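PDB 3BM3: PspGI restriction endonuclease from Pyrococcus sp. GI-H, which binds DNA and probably cleaves it at specific sites as a type II restriction endonuclease. Local coordinates for residues G217-D220 against S221-E225; N233-E236 against D237-I240; I243-F246 against S247-F250. The protein carries 2 engineered substitutions. All coordinates share one frame; numbering follows the deposited sequence. Where two conformers were deposited one is given.

In the fold
The three contacts come in series along the C-terminal part of the chain. Contact 1 lies on helix 216-227, contact 2 at the start of helix 236-240, and contact 3 where strand 243-245 passes towards helix 249-259. Contacts 1 and 2 have centres about 14 Å apart and meet where Ile223 packs on Ile240. Contacts 1 and 3, about 13 Å apart between centres, are joined by the salt bridge of Asp220 with Arg245. Strand 243-245 is one of the two outermost strands of a five-stranded mixed sheet within this chain. Helix 216-227 packs on it, and helix 236-240 packs on helix 216-227. This helix-flanked sheet is consistent with a PDDEXK nuclease core. Contact 2 also faces the second subunit.

Contact 1 of 3, residues G217-D220 against S221-E225; sequences GRYD and SLIEE
Arg218 reaches along helix 216-227 to Ser221 and Glu225, one turn and two turns ahead. From CB the chain starts with CG anti to the backbone N (chi1 178°), then bends at chi2, which turns it along the helix. CD passes Ser221 OG at 3.3 Å. NE runs on near CB of Leu222, and the guanidinium lies with one face towards Leu222 CA. Its edge does the polar work. NH1 donates to Ser221 OG at 2.8 Å, in the guanidinium plane. NH1 and NH2 together grip Glu225 end-on, both bonded to the single oxygen OE2. The NH2 to OE2 distance is 2.9 Å. Both nitrogens reach OE2 from the same face of the carboxylate; the two planes are 46° apart. NH2 also bonds to the carbonyl of Phe196. With an alanine here, Glu225 would probably lose its charged mate in this helix and its carboxylate would be freer to turn.

One turn away, Ile223 lays CG1 over the face of the Tyr219 ring, 3.6 Å from its centroid, a CH-pi contact. The helix bond from Ile223 N to Tyr219 O is 2.9 Å. Near the helix start, water 1 links Gly217 O to Ser221 N.

The helix packs against the edge of the sheet. Tyr219, Leu222 and Ile223 touch Ile243 of strand 243-245. Tyr219 and Leu222 also touch Val214 of strand 211-214, while Leu222 and Glu225 meet Ile198 of helix 198-206.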
loop_
_atom_site.group_PDB
_atom_site.type_symbol
_atom_site.label_atom_id
_atom_site.label_comp_id
_atom_site.label_asym_id
_atom_site.label_seq_id
_atom_site.Cartn_x
_atom_site.Cartn_y
_atom_site.Cartn_z
ATOM N N GLY C 217 -7.675 9.210 -19.445
ATOM C CA GLY C 217 -6.475 9.233 -20.281
ATOM C C GLY C 217 -5.775 7.908 -20.453
ATOM O O GLY C 217 -4.989 7.721 -21.375
ATOM N N ARG C 218 -6.047 6.968 -19.552
ATOM C CA ARG C 218 -5.410 5.650 -19.605
ATOM C C ARG C 218 -6.299 4.582 -20.216
ATOM O O ARG C 218 -5.841 3.530 -20.590
ATOM C CB ARG C 218 -4.984 5.281 -18.171
ATOM C CG ARG C 218 -4.345 3.925 -17.995
ATOM C CD ARG C 218 -3.246 3.626 -18.974
ATOM N NE ARG C 218 -2.618 2.373 -18.574
ATOM C CZ ARG C 218 -2.031 1.514 -19.399
ATOM N NH1 ARG C 218 -1.971 1.751 -20.712
ATOM N NH2 ARG C 218 -1.510 0.409 -18.917
ATOM N N TYR C 219 -7.588 4.864 -20.340
ATOM C CA TYR C 219 -8.545 3.864 -20.767
ATOM C C TYR C 219 -8.152 3.279 -22.113
ATOM O O TYR C 219 -8.016 2.080 -22.266
ATOM C CB TYR C 219 -9.949 4.440 -20.815
ATOM C CG TYR C 219 -10.955 3.434 -21.261
ATOM C CD1 TYR C 219 -11.472 2.497 -20.377
ATOM C CD2 TYR C 219 -11.341 3.364 -22.576
ATOM C CE1 TYR C 219 -12.367 1.535 -20.800
ATOM C CE2 TYR C 219 -12.260 2.428 -23.002
ATOM C CZ TYR C 219 -12.754 1.499 -22.109
ATOM O OH TYR C 219 -13.658 0.571 -22.568
ATOM N N ASP C 220 -7.982 4.136 -23.102
ATOM C CA ASP C 220 -7.720 3.634 -24.457
ATOM C C ASP C 220 -6.475 2.761 -24.554
ATOM O O ASP C 220 -6.496 1.694 -25.168
ATOM C CB ASP C 220 -7.642 4.774 -25.465
ATOM C CG ASP C 220 -9.001 5.318 -25.833
ATOM O OD1 ASP C 220 -10.009 4.745 -25.403
ATOM O OD2 ASP C 220 -9.043 6.315 -26.592
ATOM N N SER C 221 -5.375 3.206 -23.964
ATOM C CA SER C 221 -4.121 2.460 -24.074
ATOM C C SER C 221 -4.226 1.158 -23.284
ATOM O O SER C 221 -3.683 0.145 -23.691
ATOM C CB SER C 221 -2.928 3.299 -23.600
ATOM O OG SER C 221 -3.089 3.771 -22.267
ATOM N N LEU C 222 -4.951 1.184 -22.170
ATOM C CA LEU C 222 -5.125 -0.016 -21.375
ATOM C C LEU C 222 -5.909 -1.042 -22.152
ATOM O O LEU C 222 -5.510 -2.210 -22.222
ATOM C CB LEU C 222 -5.794 0.301 -20.026
ATOM C CG LEU C 222 -6.219 -0.946 -19.258
ATOM C CD1 LEU C 222 -5.012 -1.853 -18.963
ATOM C CD2 LEU C 222 -6.982 -0.561 -18.006
ATOM N N ILE C 223 -7.004 -0.613 -22.765
ATOM C CA ILE C 223 -7.808 -1.505 -23.586
ATOM C C ILE C 223 -6.988 -2.029 -24.771
ATOM O O ILE C 223 -7.068 -3.215 -25.112
ATOM C CB ILE C 223 -9.111 -0.817 -24.039
ATOM C CG1 ILE C 223 -10.009 -0.458 -22.847
ATOM C CG2 ILE C 223 -9.875 -1.692 -25.056
ATOM C CD1 ILE C 223 -10.326 -1.581 -21.897
ATOM N N GLU C 224 -6.158 -1.178 -25.359
ATOM C CA GLU C 224 -5.327 -1.593 -26.480
ATOM C C GLU C 224 -4.371 -2.703 -26.054
ATOM O O GLU C 224 -4.182 -3.679 -26.779
ATOM C CB GLU C 224 -4.541 -0.405 -27.043
ATOM C CG GLU C 224 -3.729 -0.743 -28.293
ATOM C CD GLU C 224 -4.575 -1.419 -29.349
ATOM O OE1 GLU C 224 -5.704 -0.934 -29.567
ATOM O OE2 GLU C 224 -4.115 -2.425 -29.964
ATOM N N GLU C 225 -3.758 -2.547 -24.879
ATOM C CA GLU C 225 -2.901 -3.589 -24.331
ATOM C C GLU C 225 -3.656 -4.898 -24.188
ATOM O O GLU C 225 -3.151 -5.959 -24.551
ATOM C CB GLU C 225 -2.338 -3.196 -22.981
ATOM C CG GLU C 225 -1.278 -2.170 -23.023
ATOM C CD GLU C 225 -0.699 -1.925 -21.649
ATOM O OE1 GLU C 225 -0.527 -2.905 -20.893
ATOM O OE2 GLU C 225 -0.397 -0.761 -21.339
HETATM O O HOH W 1 -5.011 5.979 -23.400
HETATM O O HOH W 2 -2.228 6.282 -21.873
#

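Contact 2 of 3, residues N233-E236 against D237-I240; sequences NFNE and DKYI
Phe234 and Asn235 lead into the first turn of helix 236-240 and fold back on Tyr239 and Lys238. This is a helix start, where the first backbone carbonyls take up the N-H groups of the turn ahead.

The backbone bonds come first. Glu236 O accepts from two donors. Ile240 N meets it at 2.8 Å, nearly straight in line with the carbonyl, while Tyr239 N comes in from above the carbonyl plane at 3.0 Å. The bond from Lys238 N to Asn235 O is long and weak.

The aromatic contact pairs Phe234 with Tyr239. The planes are 18° apart, near parallel, but the rings are displaced so that they barely overlap, with centroids 5.4 Å apart. Phe234 CE1 touches Tyr239 CE2 at 3.4 Å. CG of Phe234 stands anti to its backbone N (chi1 176°), which swings the ring forward to the tyrosine. Tyr239 OH bonds to Asp206, and the two rings also pack on Ile202 of helix 198-206. Tyr130 of the second subunit meets the Phe234 ring and Tyr128 of that subunit packs on Tyr239, so the pair lies at the dimer interface.

Other side-chain contacts are van der Waals. Lys238 crosses Asn235 at about a right angle, with Lys238 CB 3.6 Å from Asn235 ND2. In the conformer given, Glu236 lies beside Ile240 and points the same way. Ile240 packs on Ile226 of helix 216-227.

Water completes the polar side. Water 3 accepts from Asn235 N. Water 4 links the Asn235 side chain to Asp237: it donates to Asn235 OD1 at 2.6 Å and to Asp237 OD2, and accepts from Asp237 N at 2.9 Å.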
loop_
_atom_site.group_PDB
_atom_site.type_symbol
_atom_site.label_atom_id
_atom_site.label_comp_id
_atom_site.label_asym_id
_atom_site.label_seq_id
_atom_site.Cartn_x
_atom_site.Cartn_y
_atom_site.Cartn_z
ATOM N N ASN C 233 -6.915 -18.058 -25.734
ATOM C CA ASN C 233 -7.528 -18.518 -24.518
ATOM C C ASN C 233 -7.875 -17.350 -23.596
ATOM O O ASN C 233 -8.501 -17.550 -22.545
ATOM C CB ASN C 233 -6.588 -19.459 -23.774
ATOM C CG ASN C 233 -6.341 -20.763 -24.526
ATOM O OD1 ASN C 233 -7.180 -21.218 -25.303
ATOM N ND2 ASN C 233 -5.179 -21.353 -24.309
ATOM N N PHE C 234 -7.410 -16.156 -23.955
ATOM C CA PHE C 234 -7.730 -14.957 -23.199
ATOM C C PHE C 234 -8.998 -14.359 -23.768
ATOM O O PHE C 234 -9.039 -13.986 -24.947
ATOM C CB PHE C 234 -6.603 -13.961 -23.306
ATOM C CG PHE C 234 -6.891 -12.665 -22.634
ATOM C CD1 PHE C 234 -7.241 -12.631 -21.302
ATOM C CD2 PHE C 234 -6.813 -11.470 -23.334
ATOM C CE1 PHE C 234 -7.497 -11.448 -20.678
ATOM C CE2 PHE C 234 -7.085 -10.262 -22.689
ATOM C CZ PHE C 234 -7.409 -10.267 -21.355
ATOM N N ASN C 235 -10.027 -14.300 -22.924
ATOM C CA ASN C 235 -11.329 -13.767 -23.297
ATOM C C ASN C 235 -11.353 -12.276 -22.946
ATOM O O ASN C 235 -11.744 -11.893 -21.860
ATOM C CB ASN C 235 -12.431 -14.505 -22.531
ATOM C CG ASN C 235 -13.838 -14.002 -22.883
ATOM O OD1 ASN C 235 -14.006 -13.135 -23.739
ATOM N ND2 ASN C 235 -14.851 -14.560 -22.221
ATOM N N GLU C 236 -10.889 -11.444 -23.869
ATOM C CA GLU C 236 -10.780 -10.000 -23.618
ATOM C C GLU C 236 -12.129 -9.363 -23.287
ATOM O O GLU C 236 -12.204 -8.470 -22.433
ATOM C CB GLU C 236 -10.141 -9.280 -24.821
ATOM C CG GLU C 236 -10.950 -9.368 -26.115
ATOM C CD GLU C 236 -10.165 -8.969 -27.365
ATOM O OE1 GLU C 236 -9.153 -9.637 -27.688
ATOM O OE2 GLU C 236 -10.583 -8.009 -28.044
ATOM N N ASP C 237 -13.190 -9.817 -23.953
ATOM C CA ASP C 237 -14.507 -9.196 -23.788
ATOM C C ASP C 237 -14.995 -9.224 -22.350
ATOM O O ASP C 237 -15.568 -8.238 -21.866
ATOM C CB ASP C 237 -15.541 -9.851 -24.702
ATOM C CG ASP C 237 -15.536 -9.255 -26.093
ATOM O OD1 ASP C 237 -15.648 -8.018 -26.183
ATOM O OD2 ASP C 237 -15.437 -10.011 -27.091
ATOM N N LYS C 238 -14.746 -10.344 -21.685
ATOM C CA LYS C 238 -15.106 -10.532 -20.292
ATOM C C LYS C 238 -14.551 -9.400 -19.421
ATOM O O LYS C 238 -15.216 -8.914 -18.500
ATOM C CB LYS C 238 -14.611 -11.922 -19.839
ATOM C CG LYS C 238 -14.291 -12.091 -18.354
ATOM C CD LYS C 238 -14.063 -13.566 -18.007
ATOM C CE LYS C 238 -12.906 -14.179 -18.791
ATOM N NZ LYS C 238 -12.406 -15.502 -18.275
ATOM N N TYR C 239 -13.340 -8.963 -19.731
ATOM C CA TYR C 239 -12.670 -7.957 -18.947
ATOM C C TYR C 239 -12.979 -6.550 -19.402
ATOM O O TYR C 239 -13.217 -5.656 -18.582
ATOM C CB TYR C 239 -11.174 -8.186 -19.029
ATOM C CG TYR C 239 -10.808 -9.493 -18.422
ATOM C CD1 TYR C 239 -10.757 -9.649 -17.033
ATOM C CD2 TYR C 239 -10.529 -10.595 -19.217
ATOM C CE1 TYR C 239 -10.463 -10.834 -16.475
ATOM C CE2 TYR C 239 -10.189 -11.801 -18.651
ATOM C CZ TYR C 239 -10.164 -11.913 -17.273
ATOM O OH TYR C 239 -9.811 -13.119 -16.722
ATOM N N ILE C 240 -12.949 -6.367 -20.719
ATOM C CA ILE C 240 -13.143 -5.052 -21.313
ATOM C C ILE C 240 -14.470 -4.448 -20.862
ATOM O O ILE C 240 -14.544 -3.236 -20.594
ATOM C CB ILE C 240 -12.988 -5.090 -22.842
ATOM C CG1 ILE C 240 -11.515 -5.353 -23.211
ATOM C CG2 ILE C 240 -13.389 -3.763 -23.457
ATOM C CD1 ILE C 240 -11.286 -5.453 -24.760
HETATM O O HOH W 3 -9.975 -15.396 -20.423
HETATM O O HOH W 4 -13.304 -11.949 -25.980
#

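Contact 3 of 3, residues I243-F246 against S247-F250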
loop_
_atom_site.group_PDB
_atom_site.type_symbol
_atom_site.label_atom_id
_atom_site.label_comp_id
_atom_site.label_asym_id
_atom_site.label_seq_id
_atom_site.Cartn_x
_atom_site.Cartn_y
_atom_site.Cartn_z
ATOM N N ILE C 243 -14.101 -2.848 -17.401
ATOM C CA ILE C 243 -13.112 -1.786 -17.244
ATOM C C ILE C 243 -13.735 -0.562 -17.857
ATOM O O ILE C 243 -14.210 -0.623 -18.959
ATOM C CB ILE C 243 -11.783 -2.129 -17.971
ATOM C CG1 ILE C 243 -11.139 -3.351 -17.316
ATOM C CG2 ILE C 243 -10.842 -0.964 -17.977
ATOM C CD1 ILE C 243 -10.033 -3.991 -18.214
ATOM N N ARG C 244 -13.715 0.544 -17.124
ATOM C CA ARG C 244 -14.467 1.718 -17.507
ATOM C C ARG C 244 -13.621 2.955 -17.296
ATOM O O ARG C 244 -12.725 2.979 -16.464
ATOM C CB ARG C 244 -15.729 1.863 -16.656
ATOM C CG ARG C 244 -16.649 0.676 -16.572
ATOM C CD ARG C 244 -17.456 0.566 -17.779
ATOM N NE ARG C 244 -18.557 1.537 -17.743
ATOM C CZ ARG C 244 -19.197 1.967 -18.824
ATOM N NH1 ARG C 244 -18.805 1.571 -20.025
ATOM N NH2 ARG C 244 -20.188 2.815 -18.705
ATOM N N ARG C 245 -13.951 4.004 -18.031
ATOM C CA ARG C 245 -13.371 5.294 -17.752
ATOM C C ARG C 245 -13.940 5.834 -16.453
ATOM O O ARG C 245 -15.116 5.673 -16.143
ATOM C CB ARG C 245 -13.712 6.257 -18.897
ATOM C CG ARG C 245 -13.121 5.911 -20.191
ATOM C CD ARG C 245 -13.609 6.924 -21.222
ATOM N NE ARG C 245 -12.896 6.823 -22.499
ATOM C CZ ARG C 245 -13.230 5.998 -23.499
ATOM N NH1 ARG C 245 -14.271 5.176 -23.383
ATOM N NH2 ARG C 245 -12.518 5.993 -24.626
ATOM N N PHE C 246 -13.103 6.560 -15.725
ATOM C CA PHE C 246 -13.542 7.294 -14.554
ATOM C C PHE C 246 -14.822 8.080 -14.813
ATOM O O PHE C 246 -15.747 8.077 -14.022
ATOM C CB PHE C 246 -12.431 8.241 -14.122
ATOM C CG PHE C 246 -12.821 9.142 -12.990
ATOM C CD1 PHE C 246 -12.710 8.713 -11.687
ATOM C CD2 PHE C 246 -13.332 10.406 -13.228
ATOM C CE1 PHE C 246 -13.046 9.550 -10.645
ATOM C CE2 PHE C 246 -13.688 11.239 -12.176
ATOM C CZ PHE C 246 -13.537 10.796 -10.892
ATOM N N SER C 247 -14.883 8.743 -15.950
ATOM C CA SER C 247 -16.037 9.561 -16.216
ATOM C C SER C 247 -17.326 8.791 -16.216
ATOM O O SER C 247 -18.403 9.375 -16.021
ATOM C CB SER C 247 -15.848 10.282 -17.543
ATOM O OG SER C 247 -14.903 11.300 -17.367
ATOM N N ASP C 248 -17.239 7.492 -16.497
ATOM C CA ASP C 248 -18.422 6.665 -16.634
ATOM C C ASP C 248 -19.029 6.285 -15.306
ATOM O O ASP C 248 -20.177 5.800 -15.257
ATOM C CB ASP C 248 -18.081 5.339 -17.307
ATOM C CG ASP C 248 -17.681 5.475 -18.736
ATOM O OD1 ASP C 248 -17.822 6.543 -19.294
ATOM O OD2 ASP C 248 -17.203 4.468 -19.282
ATOM N N ILE C 249 -18.288 6.460 -14.213
ATOM C CA ILE C 249 -18.751 5.871 -12.975
ATOM C C ILE C 249 -20.056 6.530 -12.504
ATOM O O ILE C 249 -20.871 5.907 -11.879
ATOM C CB ILE C 249 -17.689 5.892 -11.881
ATOM C CG1 ILE C 249 -18.082 4.950 -10.743
ATOM C CG2 ILE C 249 -17.411 7.346 -11.396
ATOM C CD1 ILE C 249 -16.983 4.678 -9.727
ATOM N N PHE C 250 -20.248 7.787 -12.818
ATOM C CA PHE C 250 -21.382 8.530 -12.299
ATOM C C PHE C 250 -22.690 8.046 -12.882
ATOM O O PHE C 250 -23.626 7.710 -12.137
ATOM C CB PHE C 250 -21.117 10.011 -12.482
ATOM C CG PHE C 250 -19.854 10.407 -11.795
ATOM C CD1 PHE C 250 -19.818 10.485 -10.426
ATOM C CD2 PHE C 250 -18.661 10.518 -12.496
ATOM C CE1 PHE C 250 -18.649 10.763 -9.784
ATOM C CE2 PHE C 250 -17.490 10.790 -11.857
ATOM C CZ PHE C 250 -17.476 10.910 -10.498
HETATM O O HOH W 5 -15.497 3.504 -20.779
#
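Phe246 and Phe250 make the tightly packed side of this turn between strand 243-245 and helix 249-259. The edge of Phe250 faces the ring of Phe246 in an offset edge-to-face pair, with planes at 78° and centroids 5.6 Å apart. The touching carbons are Phe246 CE2 and Phe250 CE2, at 3.8 Å. Phe192 adds a further edge-to-face partner to Phe246, and Leu111 of helix 85-115 touches both rings. Ile249 lays CG2 over the centre of the Phe250 ring. Two backbone bonds make the turn: Asp248 N to Arg245 O at 2.8 Å and Ile249 N to Phe246 O at 3.0 Å.

The other side is polar and partly exposed. Arg244 bends at chi2 (-78°) and again at chi3, and this folds its guanidinium under the Asp248 carboxylate. Asp248 OD2 sits over the centre of the guanidinium face, 3.2 Å from CZ of Arg244. Water 5 donates to Asp248 OD2 and accepts from Arg245 N. The main partners of the two arginines lie elsewhere: Asp252 for Arg244, and Asp220 of helix 216-227 for Arg245.

No N-H of Arg244 points at Asp248 OD2, so this salt bridge rests on charge alone. NH2 of Arg244 meets Asp252 instead, and one arginine probably balances part of the charge of two aspartates.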